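Local coordinates for protein transglutaminase-like enzymes, putative cysteine protease (Cytophaga hutchinsonii, PDB 3ISR) that is a putative cysteine protease of the transglutaminase-like superfamily and probably uses a cysteine nucleophile to act on peptide or amide bonds, at residues H35-E40 and L240-T245; Q42-E47 and A86-Q91. One frame throughout, in Å; residues are numbered along the deposited sequence.

Contact 1. Residues H35-E40 and L240-T245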
loop_
_atom_site.group_PDB
_atom_site.type_symbol
_atom_site.label_atom_id
_atom_site.label_comp_id
_atom_site.label_asym_id
_atom_site.label_seq_id
_atom_site.Cartn_x
_atom_site.Cartn_y
_atom_site.Cartn_z
ATOM N N HIS B 35 5.530 -3.015 -33.291
ATOM C CA HIS B 35 4.962 -3.635 -34.492
ATOM C C HIS B 35 3.465 -3.918 -34.386
ATOM O O HIS B 35 2.978 -4.360 -33.329
ATOM C CB HIS B 35 5.645 -4.969 -34.740
ATOM C CG HIS B 35 7.015 -4.841 -35.315
ATOM N ND1 HIS B 35 8.098 -4.445 -34.560
ATOM C CD2 HIS B 35 7.477 -5.042 -36.572
ATOM C CE1 HIS B 35 9.172 -4.407 -35.333
ATOM N NE2 HIS B 35 8.820 -4.764 -36.557
ATOM N N ALA B 36 2.746 -3.725 -35.489
ATOM C CA ALA B 36 1.350 -4.146 -35.547
ATOM C C ALA B 36 1.301 -5.663 -35.508
ATOM O O ALA B 36 2.211 -6.328 -36.009
ATOM C CB ALA B 36 0.666 -3.619 -36.809
ATOM N N LEU B 37 0.274 -6.218 -34.869
ATOM C CA LEU B 37 0.132 -7.664 -34.801
ATOM C C LEU B 37 -0.436 -8.182 -36.123
ATOM O O LEU B 37 -1.174 -7.468 -36.800
ATOM C CB LEU B 37 -0.815 -8.050 -33.653
ATOM C CG LEU B 37 -0.728 -9.481 -33.106
ATOM C CD1 LEU B 37 0.638 -9.823 -32.498
ATOM C CD2 LEU B 37 -1.832 -9.730 -32.079
ATOM N N ARG B 38 -0.065 -9.412 -36.476
ATOM C CA ARG B 38 -0.675 -10.160 -37.578
ATOM C C ARG B 38 -1.658 -11.155 -36.997
ATOM O O ARG B 38 -1.274 -12.018 -36.194
ATOM C CB ARG B 38 0.380 -10.941 -38.343
ATOM C CG ARG B 38 1.250 -10.097 -39.220
ATOM C CD ARG B 38 1.998 -10.987 -40.193
ATOM N NE ARG B 38 2.785 -10.196 -41.131
ATOM C CZ ARG B 38 4.025 -9.786 -40.898
ATOM N NH1 ARG B 38 4.624 -10.099 -39.758
ATOM N NH2 ARG B 38 4.671 -9.062 -41.808
ATOM N N THR B 39 -2.926 -11.017 -37.375
ATOM C CA THR B 39 -3.970 -11.920 -36.912
ATOM C C THR B 39 -4.813 -12.357 -38.105
ATOM O O THR B 39 -4.596 -11.902 -39.238
ATOM C CB THR B 39 -4.893 -11.240 -35.870
ATOM O OG1 THR B 39 -5.653 -10.196 -36.495
ATOM C CG2 THR B 39 -4.067 -10.651 -34.713
ATOM N N GLU B 40 -5.783 -13.227 -37.854
ATOM C CA GLU B 40 -6.707 -13.643 -38.914
ATOM C C GLU B 40 -7.491 -12.447 -39.463
ATOM O O GLU B 40 -7.952 -12.476 -40.604
ATOM C CB GLU B 40 -7.666 -14.727 -38.408
ATOM N N LEU B 240 -8.819 1.646 -34.062
ATOM C CA LEU B 240 -7.663 1.009 -33.417
ATOM C C LEU B 240 -6.940 -0.014 -34.273
ATOM O O LEU B 240 -7.557 -0.854 -34.926
ATOM C CB LEU B 240 -8.082 0.343 -32.102
ATOM C CG LEU B 240 -8.526 1.288 -30.990
ATOM C CD1 LEU B 240 -9.316 0.506 -29.915
ATOM C CD2 LEU B 240 -7.336 2.001 -30.360
ATOM N N VAL B 241 -5.618 0.057 -34.253
ATOM C CA VAL B 241 -4.788 -0.960 -34.885
ATOM C C VAL B 241 -4.016 -1.662 -33.784
ATOM O O VAL B 241 -3.256 -1.014 -33.045
ATOM C CB VAL B 241 -3.840 -0.332 -35.921
ATOM C CG1 VAL B 241 -2.905 -1.378 -36.497
ATOM C CG2 VAL B 241 -4.664 0.338 -37.032
ATOM N N LYS B 242 -4.202 -2.978 -33.679
ATOM C CA LYS B 242 -3.700 -3.739 -32.542
ATOM C C LYS B 242 -2.202 -3.948 -32.576
ATOM O O LYS B 242 -1.643 -4.394 -33.577
ATOM C CB LYS B 242 -4.370 -5.118 -32.464
ATOM C CG LYS B 242 -3.922 -5.929 -31.230
ATOM C CD LYS B 242 -4.444 -7.371 -31.282
ATOM C CE LYS B 242 -5.938 -7.439 -30.998
ATOM N NZ LYS B 242 -6.504 -8.836 -31.017
ATOM N N ILE B 243 -1.572 -3.671 -31.449
ATOM C CA ILE B 243 -0.179 -4.013 -31.248
ATOM C C ILE B 243 -0.088 -5.276 -30.421
ATOM O O ILE B 243 0.507 -6.263 -30.866
ATOM C CB ILE B 243 0.580 -2.865 -30.560
ATOM C CG1 ILE B 243 0.720 -1.707 -31.539
ATOM C CG2 ILE B 243 1.967 -3.329 -30.058
ATOM C CD1 ILE B 243 1.013 -0.378 -30.838
ATOM N N ALA B 244 -0.651 -5.250 -29.208
ATOM C CA ALA B 244 -0.634 -6.442 -28.373
ATOM C C ALA B 244 -1.870 -6.599 -27.512
ATOM O O ALA B 244 -2.621 -5.643 -27.285
ATOM C CB ALA B 244 0.617 -6.444 -27.474
ATOM N N THR B 245 -2.054 -7.826 -27.036
ATOM C CA THR B 245 -2.903 -8.101 -25.880
ATOM C C THR B 245 -2.106 -8.919 -24.853
ATOM O O THR B 245 -1.148 -9.623 -25.196
ATOM C CB THR B 245 -4.221 -8.831 -26.287
ATOM O OG1 THR B 245 -3.919 -10.086 -26.920
ATOM C CG2 THR B 245 -5.016 -7.977 -27.273
HETATM O O HOH W 1 2.897 -6.622 -31.647
HETATM O O HOH W 2 -6.851 -8.491 -34.472
#
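L37 and K242 both swing CG to the side opposite the backbone N (chi1 -159° and -177°), and this lays the two side chains alongside each other, pointing the same way. The methyl L37 CD2 meets the methylene K242 CD at 3.6 Å. The contact joins the irregular chain between strands 28-32 and 43-52, in the N-terminal domain, to strand 240-246, an outermost strand of the antiparallel sheet of the transglutaminase-like part. The loop does not extend the sheet as a strand: a single direct backbone bond crosses, from L37 N to K242 O at 2.9 Å and almost straight (176° at the hydrogen). A36 CA adds a CH...O contact to the same carbonyl oxygen at 3.6 Å. L37 CB lies 3.6 Å from I243 O, so the leucine rests on two successive carbonyls of the strand. I243 is also half of a classic beta bulge, for it and A244 both face T203 of strand 199-206, the neighbour on the far side of strand 240-246 from the loop. Its CG2 methyl touches H35 O at 3.6 Å. A water lies 2.8 Å from H35 O and very close to I243 O; it may bridge the two, though which of them it donates to is doubtful. Looser apolar packing brings A36 CB near V241 CG1. Most of the touching residues are buried, but the lysine chain bends at its third torsion, and NZ ends near T39, both residues being partly exposed. There a second water, 2.9 Å from T39 OG1, accepts a weak bond from K242 NZ at 3.5 Å.

Contact 2. Residues Q42-E47 and A86-Q91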
loop_
_atom_site.group_PDB
_atom_site.type_symbol
_atom_site.label_atom_id
_atom_site.label_comp_id
_atom_site.label_asym_id
_atom_site.label_seq_id
_atom_site.Cartn_x
_atom_site.Cartn_y
_atom_site.Cartn_z
ATOM N N GLN B 42 -6.415 -8.927 -38.929
ATOM C CA GLN B 42 -5.554 -7.764 -39.117
ATOM C C GLN B 42 -4.335 -8.163 -39.930
ATOM O O GLN B 42 -3.566 -9.039 -39.514
ATOM C CB GLN B 42 -5.105 -7.181 -37.758
ATOM C CG GLN B 42 -4.156 -5.984 -37.891
ATOM C CD GLN B 42 -3.938 -5.255 -36.575
ATOM O OE1 GLN B 42 -4.852 -4.618 -36.035
ATOM N NE2 GLN B 42 -2.719 -5.338 -36.058
ATOM N N HIS B 43 -4.151 -7.504 -41.074
ATOM C CA HIS B 43 -3.089 -7.859 -42.011
ATOM C C HIS B 43 -2.170 -6.673 -42.261
ATOM O O HIS B 43 -2.624 -5.532 -42.441
ATOM C CB HIS B 43 -3.678 -8.365 -43.348
ATOM C CG HIS B 43 -4.792 -9.354 -43.170
ATOM N ND1 HIS B 43 -4.582 -10.716 -43.136
ATOM C CD2 HIS B 43 -6.122 -9.174 -42.977
ATOM C CE1 HIS B 43 -5.733 -11.334 -42.942
ATOM N NE2 HIS B 43 -6.683 -10.421 -42.836
ATOM N N ILE B 44 -0.876 -6.955 -42.265
ATOM C CA ILE B 44 0.106 -5.955 -42.581
ATOM C C ILE B 44 0.406 -6.089 -44.078
ATOM O O ILE B 44 0.938 -7.106 -44.546
ATOM C CB ILE B 44 1.363 -6.116 -41.720
ATOM C CG1 ILE B 44 0.988 -6.001 -40.221
ATOM C CG2 ILE B 44 2.401 -5.068 -42.090
ATOM C CD1 ILE B 44 1.991 -6.592 -39.305
ATOM N N LEU B 45 0.025 -5.055 -44.812
ATOM C CA LEU B 45 0.234 -5.010 -46.251
ATOM C C LEU B 45 1.680 -4.627 -46.519
ATOM O O LEU B 45 2.298 -5.168 -47.431
ATOM C CB LEU B 45 -0.763 -4.045 -46.902
ATOM C CG LEU B 45 -2.208 -4.274 -46.412
ATOM C CD1 LEU B 45 -3.155 -3.124 -46.774
ATOM C CD2 LEU B 45 -2.774 -5.625 -46.887
ATOM N N ASP B 46 2.226 -3.745 -45.673
ATOM C CA ASP B 46 3.617 -3.298 -45.744
ATOM C C ASP B 46 4.121 -2.751 -44.387
ATOM O O ASP B 46 3.381 -2.059 -43.688
ATOM C CB ASP B 46 3.724 -2.208 -46.810
ATOM C CG ASP B 46 5.147 -1.795 -47.090
ATOM O OD1 ASP B 46 6.001 -2.673 -47.360
ATOM O OD2 ASP B 46 5.405 -0.576 -47.070
ATOM N N GLU B 47 5.373 -3.050 -44.033
ATOM C CA GLU B 47 6.008 -2.450 -42.854
ATOM C C GLU B 47 7.509 -2.222 -43.041
ATOM O O GLU B 47 8.166 -2.941 -43.795
ATOM C CB GLU B 47 5.748 -3.287 -41.583
ATOM C CG GLU B 47 6.464 -4.635 -41.549
ATOM C CD GLU B 47 6.211 -5.426 -40.271
ATOM O OE1 GLU B 47 5.423 -4.974 -39.413
ATOM O OE2 GLU B 47 6.796 -6.516 -40.129
ATOM N N ALA B 86 4.035 1.423 -41.078
ATOM C CA ALA B 86 3.284 0.315 -41.674
ATOM C C ALA B 86 1.966 0.735 -42.284
ATOM O O ALA B 86 1.386 1.755 -41.920
ATOM C CB ALA B 86 3.053 -0.840 -40.647
ATOM N N THR B 87 1.504 -0.083 -43.221
ATOM C CA THR B 87 0.188 0.043 -43.807
ATOM C C THR B 87 -0.539 -1.220 -43.412
ATOM O O THR B 87 -0.015 -2.316 -43.608
ATOM C CB THR B 87 0.290 0.137 -45.339
ATOM O OG1 THR B 87 1.198 1.190 -45.665
ATOM C CG2 THR B 87 -1.056 0.418 -45.949
ATOM N N VAL B 88 -1.744 -1.065 -42.867
ATOM C CA VAL B 88 -2.426 -2.168 -42.203
ATOM C C VAL B 88 -3.917 -2.135 -42.481
ATOM O O VAL B 88 -4.521 -1.065 -42.543
ATOM C CB VAL B 88 -2.192 -2.100 -40.661
ATOM C CG1 VAL B 88 -3.022 -3.145 -39.928
ATOM C CG2 VAL B 88 -0.720 -2.300 -40.342
ATOM N N ASP B 89 -4.511 -3.307 -42.656
ATOM C CA ASP B 89 -5.956 -3.389 -42.705
ATOM C C ASP B 89 -6.453 -4.126 -41.475
ATOM O O ASP B 89 -5.807 -5.057 -40.989
ATOM C CB ASP B 89 -6.453 -4.059 -43.994
ATOM C CG ASP B 89 -6.548 -5.569 -43.874
ATOM O OD1 ASP B 89 -7.652 -6.093 -43.567
ATOM O OD2 ASP B 89 -5.511 -6.233 -44.067
ATOM N N THR B 90 -7.592 -3.688 -40.965
ATOM C CA THR B 90 -8.253 -4.365 -39.856
ATOM C C THR B 90 -9.666 -4.702 -40.291
ATOM O O THR B 90 -10.172 -4.132 -41.261
ATOM C CB THR B 90 -8.334 -3.449 -38.601
ATOM O OG1 THR B 90 -9.205 -2.350 -38.880
ATOM C CG2 THR B 90 -6.957 -2.914 -38.223
ATOM N N GLN B 91 -10.296 -5.640 -39.600
ATOM C CA GLN B 91 -11.736 -5.819 -39.740
ATOM C C GLN B 91 -12.363 -6.070 -38.368
ATOM O O GLN B 91 -11.707 -6.585 -37.457
ATOM C CB GLN B 91 -12.085 -6.915 -40.765
ATOM C CG GLN B 91 -12.066 -8.367 -40.267
ATOM C CD GLN B 91 -12.199 -9.403 -41.401
ATOM O OE1 GLN B 91 -12.295 -10.616 -41.144
ATOM N NE2 GLN B 91 -12.204 -8.931 -42.653
#
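H43 and D89 form a hydrogen-bonded antiparallel pair, H43 N to D89 O at 3.0 Å and D89 N to H43 O at 2.9 Å. Their side chains share one face of the sheet: D89, with CG between its backbone N and carbonyl carbon (chi1 88°), swings its carboxylate toward H43, its plane 5° from that of the imidazole. OD1 lies at the ring edge, 3.5 Å from H43 CD2. On the opposite face I44 and V88 lie side by side. Next to them the register slips in a classic beta bulge: L45 and D46 both face T87, whose O takes a bond from L45 N (3.0 Å) and a weak one from D46 N, while T87 N returns one to D46 O at 2.8 Å. Q42 runs extended past V88, CG to V88 CG1 at 3.7 Å, and alongside T90, OE1 3.5 Å from T90 CG2; its NE2 bonds to L37 O and K242 O. With an alanine at this position, L37 O would probably lose its amide donor and K242 O one of its two donors, and a gap would open beside V88 CG1. At the far end E47 CB packs on A86 CB, while its carboxylate leads away to a salt bridge with R68. Strand 78-96 sits between strands 43-52 and 12-24, whose I16, F14 and M12 share backbone hydrogen bonds with A86, V88 and T90; V88 also packs on V241 of strand 240-246.

Contacts 1 and 2 lie with their centres about 9 Å apart and touch directly, so the N-terminal sheet and the transglutaminase-like sheet meet through one continuous patch. Q42 ties the two together: NE2 reaches L37 O at 2.7 Å and K242 O at 2.9 Å, probable hydrogen bonds that join both segments of contact 1. K242 O thus accepts two bonds, from L37 N and from this amide. Packing adds I44 CD1 against A36 O at 3.3 Å and E47 OE1 near H35 CD2 at 3.5 Å. Contact 1, centred about 10 Å from the chain centre, is the deeper; contact 2 is at about 18 Å.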